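Local coordinates for protein alcohol dehydrogenase, zinc-containing (PDB 1VJ0) that probably catalyses the interconversion of alcohols and carbonyl compounds as a zinc-containing medium-chain dehydrogenase, and binds two zinc ions in each chain, at residues Leu170-Met175 with Ser337-Asn342; Val200-Gly205 with Leu281-Glu286; Phe210-Ala215 with Lys234-Ile239; Asn222-Ala227 with Met260-Gly265; Ala241-Asn246 with Arg256-Asp261. All coordinates share one frame; numbering follows the deposited sequence.

Contact 1. Residues Leu170-Met175 with Ser337-Asn342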
# COMPACT_ATOMS: atom_id res chain seq x y z
N LEU A 170 -19.08 22.09 18.54
CA LEU A 170 -19.48 22.36 17.16
C LEU A 170 -18.67 23.44 16.50
O LEU A 170 -18.46 23.42 15.30
CB LEU A 170 -20.95 22.75 17.11
CG LEU A 170 -21.95 21.73 17.63
CD1 LEU A 170 -23.34 22.19 17.18
CD2 LEU A 170 -21.64 20.37 17.13
N ASP A 171 -18.21 24.39 17.30
CA ASP A 171 -17.27 25.40 16.81
C ASP A 171 -15.99 24.77 16.31
O ASP A 171 -15.53 25.13 15.25
CB ASP A 171 -16.95 26.37 17.93
CG ASP A 171 -18.05 27.40 18.14
OD1 ASP A 171 -19.01 27.48 17.33
OD2 ASP A 171 -18.00 28.19 19.10
N VAL A 172 -15.42 23.84 17.08
CA VAL A 172 -14.18 23.16 16.67
C VAL A 172 -14.47 22.30 15.44
O VAL A 172 -13.65 22.23 14.53
CB VAL A 172 -13.58 22.33 17.80
CG1 VAL A 172 -12.44 21.43 17.30
CG2 VAL A 172 -13.07 23.25 18.90
N LEU A 173 -15.60 21.60 15.43
CA LEU A 173 -15.93 20.77 14.27
C LEU A 173 -16.09 21.60 12.99
O LEU A 173 -15.59 21.21 11.93
CB LEU A 173 -17.21 19.95 14.49
CG LEU A 173 -17.01 18.83 15.50
CD1 LEU A 173 -18.35 18.14 15.77
CD2 LEU A 173 -15.96 17.84 14.99
N ALA A 174 -16.78 22.70 13.07
CA ALA A 174 -16.93 23.57 11.88
C ALA A 174 -15.57 23.95 11.27
O ALA A 174 -15.31 23.73 10.05
CB ALA A 174 -17.75 24.79 12.20
N MET A 175 -14.67 24.43 12.10
CA MET A 175 -13.32 24.78 11.63
C MET A 175 -12.56 23.57 11.04
O MET A 175 -11.87 23.68 10.02
CB MET A 175 -12.54 25.41 12.77
CG MET A 175 -11.06 25.22 12.63
SD MET A 175 -10.20 25.87 14.01
CE MET A 175 -10.72 24.82 15.36
N SER A 337 -13.21 12.13 13.86
CA SER A 337 -12.78 11.24 14.98
C SER A 337 -11.56 11.79 15.73
O SER A 337 -11.57 11.86 16.98
CB SER A 337 -12.56 9.80 14.49
OG SER A 337 -12.08 8.96 15.55
N ILE A 338 -10.53 12.19 15.00
CA ILE A 338 -9.33 12.76 15.66
C ILE A 338 -9.68 14.02 16.43
O ILE A 338 -9.27 14.23 17.59
CB ILE A 338 -8.23 13.03 14.63
CG1 ILE A 338 -7.66 11.71 14.10
CG2 ILE A 338 -7.08 13.82 15.24
CD1 ILE A 338 -6.84 11.92 12.76
N THR A 339 -10.46 14.88 15.79
CA THR A 339 -10.83 16.15 16.36
C THR A 339 -11.57 15.94 17.71
O THR A 339 -11.30 16.62 18.70
CB THR A 339 -11.65 16.95 15.36
OG1 THR A 339 -10.84 17.30 14.23
CG2 THR A 339 -12.09 18.29 15.96
N SER A 340 -12.45 14.94 17.74
CA SER A 340 -13.31 14.66 18.88
C SER A 340 -12.52 14.22 20.11
O SER A 340 -13.00 14.36 21.22
CB SER A 340 -14.34 13.59 18.49
OG SER A 340 -13.70 12.32 18.49
N ARG A 341 -11.31 13.70 19.92
CA ARG A 341 -10.42 13.42 21.03
C ARG A 341 -9.52 14.61 21.39
O ARG A 341 -8.69 14.49 22.25
CB ARG A 341 -9.53 12.24 20.75
CG ARG A 341 -10.28 10.92 20.47
CD ARG A 341 -9.33 9.73 20.24
NE ARG A 341 -8.74 9.68 18.88
CZ ARG A 341 -7.42 9.74 18.61
NH1 ARG A 341 -6.48 9.90 19.56
NH2 ARG A 341 -7.04 9.69 17.32
N ASN A 342 -9.67 15.75 20.71
CA ASN A 342 -8.75 16.86 20.94
C ASN A 342 -9.44 18.21 20.98
O ASN A 342 -8.84 19.27 20.67
CB ASN A 342 -7.71 16.83 19.82
CG ASN A 342 -6.78 15.65 19.92
OD1 ASN A 342 -5.85 15.68 20.69
ND2 ASN A 342 -6.97 14.66 19.07
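Val172 lays its CG1 methyl against the CG2 methyl of Thr339, and at 3.4 Å between these two carbons the pair is tighter than an ordinary van der Waals contact. The two side chains slide past one another in opposite directions, so they meet flank to flank. Both methyls sit anti to their backbone N, Val172 CG1 with chi1 170° and Thr339 CG2 because OG1 takes the position beside the N (chi1 -66°). The second contact on Thr339 CG2 comes from Leu173, whose CD2 stands 4.0 Å from it. One threonine methyl therefore fits against two consecutive residues of the helix 170-188, near the point where the backbones are closest, with the CA atoms of Leu173 and Thr339 7.2 Å apart.

The polar branch of Thr339 is turned to its own helix, OG1 bonding to the carbonyl of Thr335. Asn342 ND2 reaches back to Ile338 O at 2.8 Å (N-H...O 162°), an oxygen that also accepts from Arg341 N. Helix 343-346 adds to the hydrophobic surroundings, Tyr343 touching both Val172 and Leu173.

The helix 170-188 also carries Cys178, a zinc ligand, and the side chain of Leu173 is about 9 Å from that of Glu78, a ligand of the same zinc ion. With the threonine hydroxyl already bonded within its own helix, the join between the helices rests on buried methyl groups.

Contact 2. Residues Val200-Gly205 with Leu281-Glu286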
# COMPACT_ATOMS: atom_id res chain seq x y z
N VAL A 200 8.01 17.22 10.18
CA VAL A 200 8.20 18.66 10.15
C VAL A 200 7.00 19.30 9.47
O VAL A 200 6.58 18.89 8.38
CB VAL A 200 9.51 19.07 9.45
CG1 VAL A 200 9.62 20.60 9.30
CG2 VAL A 200 10.72 18.51 10.18
N ILE A 201 6.44 20.30 10.14
CA ILE A 201 5.37 21.08 9.58
C ILE A 201 5.83 22.49 9.31
O ILE A 201 6.36 23.15 10.20
CB ILE A 201 4.18 21.09 10.53
CG1 ILE A 201 3.64 19.66 10.67
CG2 ILE A 201 3.09 22.06 10.03
CD1 ILE A 201 2.78 19.45 11.87
N GLN A 202 5.59 22.95 8.08
CA GLN A 202 5.93 24.33 7.67
C GLN A 202 4.67 25.13 7.69
O GLN A 202 3.76 24.85 6.89
CB GLN A 202 6.54 24.37 6.26
CG GLN A 202 7.74 23.50 6.05
CD GLN A 202 8.18 23.47 4.61
OE1 GLN A 202 7.53 22.83 3.77
NE2 GLN A 202 9.26 24.20 4.30
N GLY A 203 4.58 26.11 8.58
CA GLY A 203 3.40 26.95 8.70
C GLY A 203 2.67 26.62 9.98
O GLY A 203 2.71 25.47 10.43
N ALA A 204 2.10 27.64 10.62
CA ALA A 204 1.40 27.49 11.91
C ALA A 204 0.09 28.25 11.92
O ALA A 204 -0.27 28.91 12.91
CB ALA A 204 2.30 27.97 13.02
N GLY A 205 -0.56 28.26 10.76
CA GLY A 205 -1.97 28.61 10.60
C GLY A 205 -2.80 27.38 10.92
O GLY A 205 -2.28 26.37 11.32
N LEU A 281 9.20 24.99 -0.45
CA LEU A 281 9.81 23.77 -0.94
C LEU A 281 11.31 23.90 -1.01
O LEU A 281 12.01 22.89 -0.97
CB LEU A 281 9.28 23.38 -2.35
CG LEU A 281 8.02 22.51 -2.32
CD1 LEU A 281 6.88 23.20 -1.59
CD2 LEU A 281 7.67 22.18 -3.76
N LEU A 282 11.82 25.12 -1.16
CA LEU A 282 13.26 25.31 -1.23
C LEU A 282 13.93 24.90 0.09
O LEU A 282 14.98 24.27 0.07
CB LEU A 282 13.66 26.76 -1.58
CG LEU A 282 13.02 27.41 -2.84
CD1 LEU A 282 13.70 28.68 -3.19
CD2 LEU A 282 13.00 26.50 -4.01
N GLU A 283 13.32 25.24 1.22
CA GLU A 283 13.84 24.76 2.52
C GLU A 283 13.45 23.31 2.88
O GLU A 283 14.29 22.51 3.27
CB GLU A 283 13.41 25.71 3.63
CG GLU A 283 13.58 25.06 4.98
CD GLU A 283 13.45 26.00 6.14
OE1 GLU A 283 12.73 27.03 6.03
OE2 GLU A 283 14.08 25.66 7.18
N GLY A 284 12.19 22.97 2.72
CA GLY A 284 11.72 21.64 3.03
C GLY A 284 12.50 20.54 2.34
O GLY A 284 12.81 19.53 2.96
N SER A 285 12.82 20.75 1.06
CA SER A 285 13.53 19.74 0.26
C SER A 285 14.87 19.42 0.88
O SER A 285 15.30 18.26 0.93
CB SER A 285 13.72 20.25 -1.19
OG SER A 285 12.47 20.40 -1.88
N GLU A 286 15.52 20.43 1.44
CA GLU A 286 16.81 20.23 2.09
C GLU A 286 16.71 19.60 3.48
O GLU A 286 17.72 19.19 4.02
CB GLU A 286 17.58 21.55 2.18
CG GLU A 286 17.86 22.24 0.81
CD GLU A 286 18.93 21.58 -0.05
OE1 GLU A 286 19.44 20.50 0.27
OE2 GLU A 286 19.29 22.18 -1.11
O HOH W 1 10.40 25.84 6.19
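Gln202 stretches from the end of strand 198-202 toward the helix 280-287, where the face of its amide is turned to the backbone of Gly284. The setting is the Rossmann-type nucleotide-binding fold: the strand runs into Gly203 and Gly205, which begin a GxGxxG sequence in a strand-turn-helix, consistent with a dinucleotide-binding loop as in related dehydrogenases.

The glutamine chain is extended beyond CG (chi2 173°), which carries its amide across the gap left between CA atoms 7.9 Å apart in Gln202 and Gly284. Gly284 presents bare main chain to it. Gly284 CA, 3.8 Å from Gln202 NE2, lies well off the amide plane on its face side, and Gly284 N stands about 43° above that plane. NE2 and Gly284 N are both donors, so at 3.5 Å they approach without bonding. Both ends of the amide have other partners, since OE1 bonds to the hydroxyl of Tyr294 and NE2 to the carbonyl of Ala280, just ahead of the helical segment. These bonds on two sides fix the rotation of the amide within a buried place.

Glu283, one residue before Gly284, leaves the helix toward the strand, yet its CG remains 4.5 Å from Gln202 NE2. Its carboxylate is also paired with Arg255 through OE2, a salt bridge that should help to keep it charged. The remaining gap between amide and carboxylate is spanned by one water, which accepts from Gln202 NE2 at 2.7 Å and gives a weak bond to Glu283 OE1 at 2.6 Å.

Contact 3. Residues Phe210-Ala215 with Lys234-Ile239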
# COMPACT_ATOMS: atom_id res chain seq x y z
N PHE A 210 -3.58 21.94 12.90
CA PHE A 210 -4.26 20.63 12.85
C PHE A 210 -3.26 19.52 12.54
O PHE A 210 -3.36 18.45 13.13
CB PHE A 210 -5.41 20.62 11.82
CG PHE A 210 -6.74 20.92 12.40
CD1 PHE A 210 -7.17 22.23 12.56
CD2 PHE A 210 -7.58 19.88 12.79
CE1 PHE A 210 -8.41 22.49 13.11
CE2 PHE A 210 -8.81 20.14 13.30
CZ PHE A 210 -9.22 21.44 13.50
N GLY A 211 -2.30 19.79 11.65
CA GLY A 211 -1.19 18.87 11.33
C GLY A 211 -0.48 18.39 12.59
O GLY A 211 -0.15 17.20 12.71
N VAL A 212 -0.23 19.31 13.53
CA VAL A 212 0.42 18.96 14.81
C VAL A 212 -0.38 17.90 15.57
O VAL A 212 0.16 16.85 15.95
CB VAL A 212 0.64 20.22 15.72
CG1 VAL A 212 1.16 19.82 17.12
CG2 VAL A 212 1.65 21.20 15.04
N VAL A 213 -1.67 18.15 15.76
CA VAL A 213 -2.55 17.23 16.47
C VAL A 213 -2.72 15.89 15.73
O VAL A 213 -2.71 14.82 16.36
CB VAL A 213 -3.89 17.93 16.76
CG1 VAL A 213 -4.94 16.98 17.32
CG2 VAL A 213 -3.67 19.11 17.68
N ILE A 214 -2.80 15.93 14.40
CA ILE A 214 -2.96 14.72 13.62
C ILE A 214 -1.67 13.95 13.73
O ILE A 214 -1.73 12.75 13.98
CB ILE A 214 -3.32 15.01 12.18
CG1 ILE A 214 -4.74 15.61 12.10
CG2 ILE A 214 -3.17 13.80 11.26
CD1 ILE A 214 -4.95 16.44 10.80
N ALA A 215 -0.53 14.61 13.57
CA ALA A 215 0.76 13.90 13.67
C ALA A 215 0.89 13.19 15.01
O ALA A 215 1.26 12.03 15.07
CB ALA A 215 1.95 14.86 13.48
N LYS A 234 4.18 29.29 19.85
CA LYS A 234 3.80 28.97 21.23
C LYS A 234 2.54 28.10 21.22
O LYS A 234 2.49 27.09 21.87
CB LYS A 234 3.59 30.26 22.01
CG LYS A 234 3.42 30.05 23.45
CD LYS A 234 3.50 31.39 24.22
N LEU A 235 1.56 28.44 20.39
CA LEU A 235 0.36 27.65 20.29
C LEU A 235 0.70 26.24 19.80
O LEU A 235 0.22 25.28 20.36
CB LEU A 235 -0.65 28.31 19.36
CG LEU A 235 -1.98 27.63 19.17
CD1 LEU A 235 -2.66 27.40 20.50
CD2 LEU A 235 -2.84 28.54 18.31
N ALA A 236 1.57 26.11 18.80
CA ALA A 236 1.95 24.81 18.28
C ALA A 236 2.55 23.95 19.38
O ALA A 236 2.20 22.78 19.47
CB ALA A 236 2.94 24.93 17.14
N GLU A 237 3.41 24.52 20.22
CA GLU A 237 3.92 23.81 21.40
C GLU A 237 2.83 23.40 22.39
O GLU A 237 2.84 22.27 22.91
CB GLU A 237 4.93 24.69 22.17
CG GLU A 237 6.24 24.91 21.37
CD GLU A 237 7.13 26.01 21.92
OE1 GLU A 237 6.75 26.67 22.92
OE2 GLU A 237 8.22 26.22 21.33
N GLU A 238 1.92 24.31 22.67
CA GLU A 238 0.80 23.99 23.55
C GLU A 238 -0.09 22.85 23.06
O GLU A 238 -0.72 22.18 23.89
CB GLU A 238 -0.03 25.22 23.76
CG GLU A 238 0.71 26.21 24.65
CD GLU A 238 -0.05 27.47 24.92
OE1 GLU A 238 -1.18 27.63 24.38
OE2 GLU A 238 0.49 28.29 25.70
N ILE A 239 -0.16 22.60 21.76
CA ILE A 239 -1.06 21.52 21.25
C ILE A 239 -0.29 20.27 20.81
O ILE A 239 -0.87 19.34 20.22
CB ILE A 239 -2.03 22.01 20.14
CG1 ILE A 239 -1.28 22.36 18.86
CG2 ILE A 239 -2.93 23.20 20.63
CD1 ILE A 239 -2.17 22.92 17.81
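The backbones of helices 206-217 and 230-238 come close at two places: the CA atoms of Val212 and Ala236 are 7.0 Å apart, and those of Val213 and Ile239 6.6 Å. Ile239 N is shared between a weak bond to Leu235 O and one of 3.3 Å to Ala236 O.

Val212 points toward the other segment and meets both backbone and side chains. Its CG1, anti to the backbone N (chi1 173°), lies 3.7 Å from Ile239 O and 3.9 Å from the CG1 of Ile239, while CG2 makes a looser contact with Ala236 CB. The methyl thus rests against a carbonyl oxygen as well as against carbon.

These are two helices of the Rossmann-type domain, the first following strand 198-202 and its glycine-rich turn, the second following strand 222-227. Strand 222-227 lies between them in sequence and packs against both, with Val225 touching both Val212 and Ala236.

Val213 and Ile239 cross at about a right angle. The valine supplies CG2, which is 3.8 Å from Ile239 O and 4.1 Å from Ile239 CD1. Ile239 places CG1 between its backbone N and its carbonyl carbon (chi1 68°), and the rest of the chain extends from there, bringing CG1 to Val212 and CD1 to Val213. Leu346 of the helix 343-346 packs on Val213, and Leu345 of the same helix on Ile239.

Contact 4. Residues Asn222-Ala227 with Met260-Gly265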
# COMPACT_ATOMS: atom_id res chain seq x y z
N ASN A 222 8.49 12.49 16.77
CA ASN A 222 8.85 13.90 16.92
C ASN A 222 8.03 14.77 15.98
O ASN A 222 7.84 14.44 14.80
CB ASN A 222 10.33 14.13 16.56
CG ASN A 222 11.28 13.29 17.35
OD1 ASN A 222 12.10 12.54 16.78
ND2 ASN A 222 11.21 13.41 18.63
N VAL A 223 7.54 15.89 16.50
CA VAL A 223 6.77 16.85 15.69
C VAL A 223 7.43 18.23 15.79
O VAL A 223 7.62 18.76 16.92
CB VAL A 223 5.27 16.91 16.08
CG1 VAL A 223 4.55 18.02 15.28
CG2 VAL A 223 4.58 15.55 15.89
N ILE A 224 7.90 18.74 14.67
CA ILE A 224 8.62 20.03 14.64
C ILE A 224 7.85 20.97 13.74
O ILE A 224 7.44 20.57 12.64
CB ILE A 224 10.05 19.85 14.07
CG1 ILE A 224 10.88 18.94 14.98
CG2 ILE A 224 10.77 21.23 13.82
CD1 ILE A 224 11.57 17.85 14.19
N VAL A 225 7.65 22.21 14.21
CA VAL A 225 6.99 23.25 13.41
C VAL A 225 7.93 24.43 13.10
O VAL A 225 8.62 24.92 13.98
CB VAL A 225 5.76 23.79 14.15
CG1 VAL A 225 5.07 24.89 13.33
CG2 VAL A 225 4.78 22.64 14.42
N ILE A 226 7.96 24.85 11.82
CA ILE A 226 8.75 25.99 11.36
C ILE A 226 7.76 27.03 10.86
O ILE A 226 6.93 26.75 9.99
CB ILE A 226 9.74 25.60 10.22
CG1 ILE A 226 10.65 24.47 10.67
CG2 ILE A 226 10.54 26.87 9.78
CD1 ILE A 226 11.51 23.91 9.59
N ALA A 227 7.83 28.20 11.44
CA ALA A 227 6.99 29.35 11.08
C ALA A 227 7.67 30.66 11.50
O ALA A 227 8.75 30.65 12.09
CB ALA A 227 5.60 29.25 11.71
N MET A 260 18.56 17.72 11.67
CA MET A 260 19.55 16.65 11.53
C MET A 260 19.93 16.05 12.91
O MET A 260 20.05 14.85 13.05
CB MET A 260 20.80 17.15 10.78
CG MET A 260 20.64 17.44 9.29
SD MET A 260 19.82 16.13 8.36
CE MET A 260 19.13 16.91 6.86
N ASP A 261 20.06 16.88 13.95
CA ASP A 261 20.41 16.39 15.28
C ASP A 261 19.35 15.42 15.87
O ASP A 261 19.67 14.37 16.43
CB ASP A 261 20.62 17.56 16.28
CG ASP A 261 21.91 18.35 16.00
OD1 ASP A 261 22.82 17.86 15.25
OD2 ASP A 261 22.10 19.49 16.51
N ILE A 262 18.09 15.79 15.73
CA ILE A 262 17.00 14.98 16.19
C ILE A 262 16.84 13.68 15.42
O ILE A 262 16.20 12.80 15.94
CB ILE A 262 15.70 15.83 16.05
CG1 ILE A 262 15.68 16.90 17.12
CG2 ILE A 262 14.42 15.04 16.11
CD1 ILE A 262 14.64 17.94 16.83
N THR A 263 17.34 13.58 14.17
CA THR A 263 17.09 12.44 13.28
C THR A 263 18.38 11.72 12.95
O THR A 263 18.53 11.11 11.89
CB THR A 263 16.45 12.90 11.96
OG1 THR A 263 17.29 13.90 11.37
CG2 THR A 263 15.04 13.55 12.19
N HIS A 264 19.34 11.87 13.84
CA HIS A 264 20.62 11.23 13.72
C HIS A 264 21.25 11.47 12.37
O HIS A 264 21.86 10.57 11.80
CB HIS A 264 20.49 9.72 14.04
CG HIS A 264 20.09 9.47 15.45
ND1 HIS A 264 18.77 9.36 15.84
CD2 HIS A 264 20.83 9.37 16.59
CE1 HIS A 264 18.71 9.21 17.15
NE2 HIS A 264 19.94 9.20 17.63
N GLY A 265 21.12 12.70 11.88
CA GLY A 265 21.82 13.09 10.71
C GLY A 265 21.08 12.71 9.44
O GLY A 265 21.60 12.94 8.34
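Ile262, in the last turn of helix 252-262, meets Ile224 and Asn222 of strand 222-227, joining a helix of the Rossmann-type domain to its parallel sheet. The closest CA atoms, those of Asn222 and Ile262, are 8.3 Å apart, so side chains span the gap.

The apolar part is a meeting of two isoleucine ends. Ile224 and Ile262 reach toward each other tip to tip, their CD1 atoms 4.1 Å apart. In Ile262, CG1 is anti to the carbonyl carbon (chi1 -73°), which sends the long branch to Ile224 and leaves CG2 for the asparagine. Leu243 of the adjoining strand touches both isoleucines.

The mixed part is a polar group against a methyl. Asn222 and Ile262 slide past each other in opposite directions, with Asn222 CG 3.8 Å from Ile262 CG2. The amide oxygen OD1 takes a hydrogen bond from the hydroxyl of Thr198, on the neighbouring strand, which helps to hold the amide beside the methyl.

Backbone bonds shape the end of the helix: Met260 O accepts from both Thr263 N and Gly265 N, the latter at 2.7 Å. Across the contact, the closest approach is Asn222 OD1 to Ile262 CG2, 3.5 Å.

Contact 5. Residues Ala241-Asn246 with Arg256-Asp261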
# COMPACT_ATOMS: atom_id res chain seq x y z
N ALA A 241 3.52 20.13 19.63
CA ALA A 241 4.83 20.18 18.96
C ALA A 241 5.97 19.97 19.97
O ALA A 241 5.97 20.58 21.07
CB ALA A 241 5.00 21.51 18.21
N ASP A 242 6.97 19.17 19.60
CA ASP A 242 8.16 18.97 20.44
C ASP A 242 9.18 20.10 20.30
O ASP A 242 9.96 20.34 21.20
CB ASP A 242 8.86 17.66 20.05
CG ASP A 242 7.98 16.43 20.27
OD1 ASP A 242 7.70 16.14 21.45
OD2 ASP A 242 7.56 15.72 19.36
N LEU A 243 9.21 20.73 19.13
CA LEU A 243 10.16 21.80 18.85
C LEU A 243 9.53 22.72 17.88
O LEU A 243 8.80 22.29 16.97
CB LEU A 243 11.41 21.21 18.18
CG LEU A 243 12.52 22.16 17.77
CD1 LEU A 243 13.14 22.83 18.97
CD2 LEU A 243 13.60 21.44 16.96
N THR A 244 9.77 24.00 18.07
CA THR A 244 9.45 25.04 17.06
C THR A 244 10.70 25.78 16.65
O THR A 244 11.63 25.90 17.42
CB THR A 244 8.34 26.03 17.51
OG1 THR A 244 8.71 26.78 18.67
CG2 THR A 244 7.12 25.27 17.94
N LEU A 245 10.74 26.20 15.40
CA LEU A 245 11.82 27.01 14.90
C LEU A 245 11.26 28.22 14.16
O LEU A 245 10.51 28.08 13.17
CB LEU A 245 12.65 26.19 13.95
CG LEU A 245 13.30 24.92 14.53
CD1 LEU A 245 13.60 23.92 13.45
CD2 LEU A 245 14.55 25.28 15.30
N ASN A 246 11.61 29.39 14.66
CA ASN A 246 11.23 30.64 14.06
C ASN A 246 12.12 31.01 12.87
O ASN A 246 13.30 31.38 13.05
CB ASN A 246 11.29 31.73 15.12
CG ASN A 246 10.67 32.99 14.66
OD1 ASN A 246 10.83 33.37 13.50
ND2 ASN A 246 10.04 33.74 15.60
N ARG A 256 18.28 23.34 9.68
CA ARG A 256 18.62 22.05 9.16
C ARG A 256 19.45 21.25 10.17
O ARG A 256 19.18 20.06 10.38
CB ARG A 256 19.37 22.22 7.88
CG ARG A 256 19.62 20.95 7.17
CD ARG A 256 20.31 21.15 5.86
NE ARG A 256 21.11 19.96 5.61
CZ ARG A 256 21.37 19.46 4.40
NH1 ARG A 256 20.90 20.05 3.29
NH2 ARG A 256 22.11 18.35 4.30
N LYS A 257 20.39 21.92 10.82
CA LYS A 257 21.16 21.29 11.90
C LYS A 257 20.26 20.77 13.02
O LYS A 257 20.47 19.65 13.47
CB LYS A 257 22.21 22.26 12.46
CG LYS A 257 22.94 21.74 13.74
N ALA A 258 19.28 21.56 13.44
CA ALA A 258 18.35 21.15 14.45
C ALA A 258 17.61 19.89 14.06
O ALA A 258 17.47 18.98 14.87
CB ALA A 258 17.36 22.25 14.77
N ILE A 259 17.13 19.83 12.83
CA ILE A 259 16.42 18.65 12.38
C ILE A 259 17.38 17.48 12.22
O ILE A 259 17.05 16.37 12.57
CB ILE A 259 15.63 18.95 11.09
CG1 ILE A 259 14.31 19.64 11.42
CG2 ILE A 259 15.17 17.71 10.41
CD1 ILE A 259 14.34 21.02 11.44
N MET A 260 18.56 17.72 11.67
CA MET A 260 19.55 16.65 11.53
C MET A 260 19.93 16.05 12.91
O MET A 260 20.05 14.85 13.05
CB MET A 260 20.80 17.15 10.78
CG MET A 260 20.64 17.44 9.29
SD MET A 260 19.82 16.13 8.36
CE MET A 260 19.13 16.91 6.86
N ASP A 261 20.06 16.88 13.95
CA ASP A 261 20.41 16.39 15.28
C ASP A 261 19.35 15.42 15.87
O ASP A 261 19.67 14.37 16.43
CB ASP A 261 20.62 17.56 16.28
CG ASP A 261 21.91 18.35 16.00
OD1 ASP A 261 22.82 17.86 15.25
OD2 ASP A 261 22.10 19.49 16.51
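Leu245 makes the closest contact, its CD1 lying 3.6 Å from the CD1 of Ile259. The two side chains cross at a slant, and the other leucine branch serves a second neighbour, with Leu245 CD2 4.2 Å from Ala258 CB. Leu243, two residues earlier on the strand, brings its CD2 to 4.4 Å from the same alanine carbon. A small residue on the helix thus receives methyls from both leucines.

Ile259 has CG1 anti to its carbonyl carbon (chi1 -81°), and a chi2 of 92°, away from the staggered positions, turns CD1 to the strand. Strand 243-246 and helix 256-261 run nearly antiparallel, at 164°, their axes 10.4 Å apart at closest approach. This is a strand followed by its returning helix in the Rossmann-type domain, and the strand is the outermost of the parallel sheet on this side within the chain.

The strand is held next to 222-227 by backbone bonds from Leu243 and Leu245 to Val225. Ile224 and Ile226 of that strand pack on Leu245, extending the hydrophobic layer under the helix. At the strand's start, Asp242 OD2 pairs with Arg216 in a salt bridge and also accepts from Val223 N.

In the fold
Contacts 1, 2 and 3 are buried, whereas contacts 4 and 5, whose centres are 4 Å apart, are partly buried at the sheet's outer end. Contacts 4 and 5 share helix 252-262 and use neighbouring strands 222-227 and 243-246; strand 198-202 of contact 2 joins the same sheet. Contact 3 pairs helices beside the sheet, and contact 1 touches contact 3 where Asn342 meets Val213 and Thr339 meets Phe210. Chemistry varies with place: contacts 1 and 5 are aliphatic, contact 3 also sets methyls against carbonyl oxygens, contact 4 adds an amide oxygen, and contact 2, beside the glycine-rich turn, relies on a buried amide and a water.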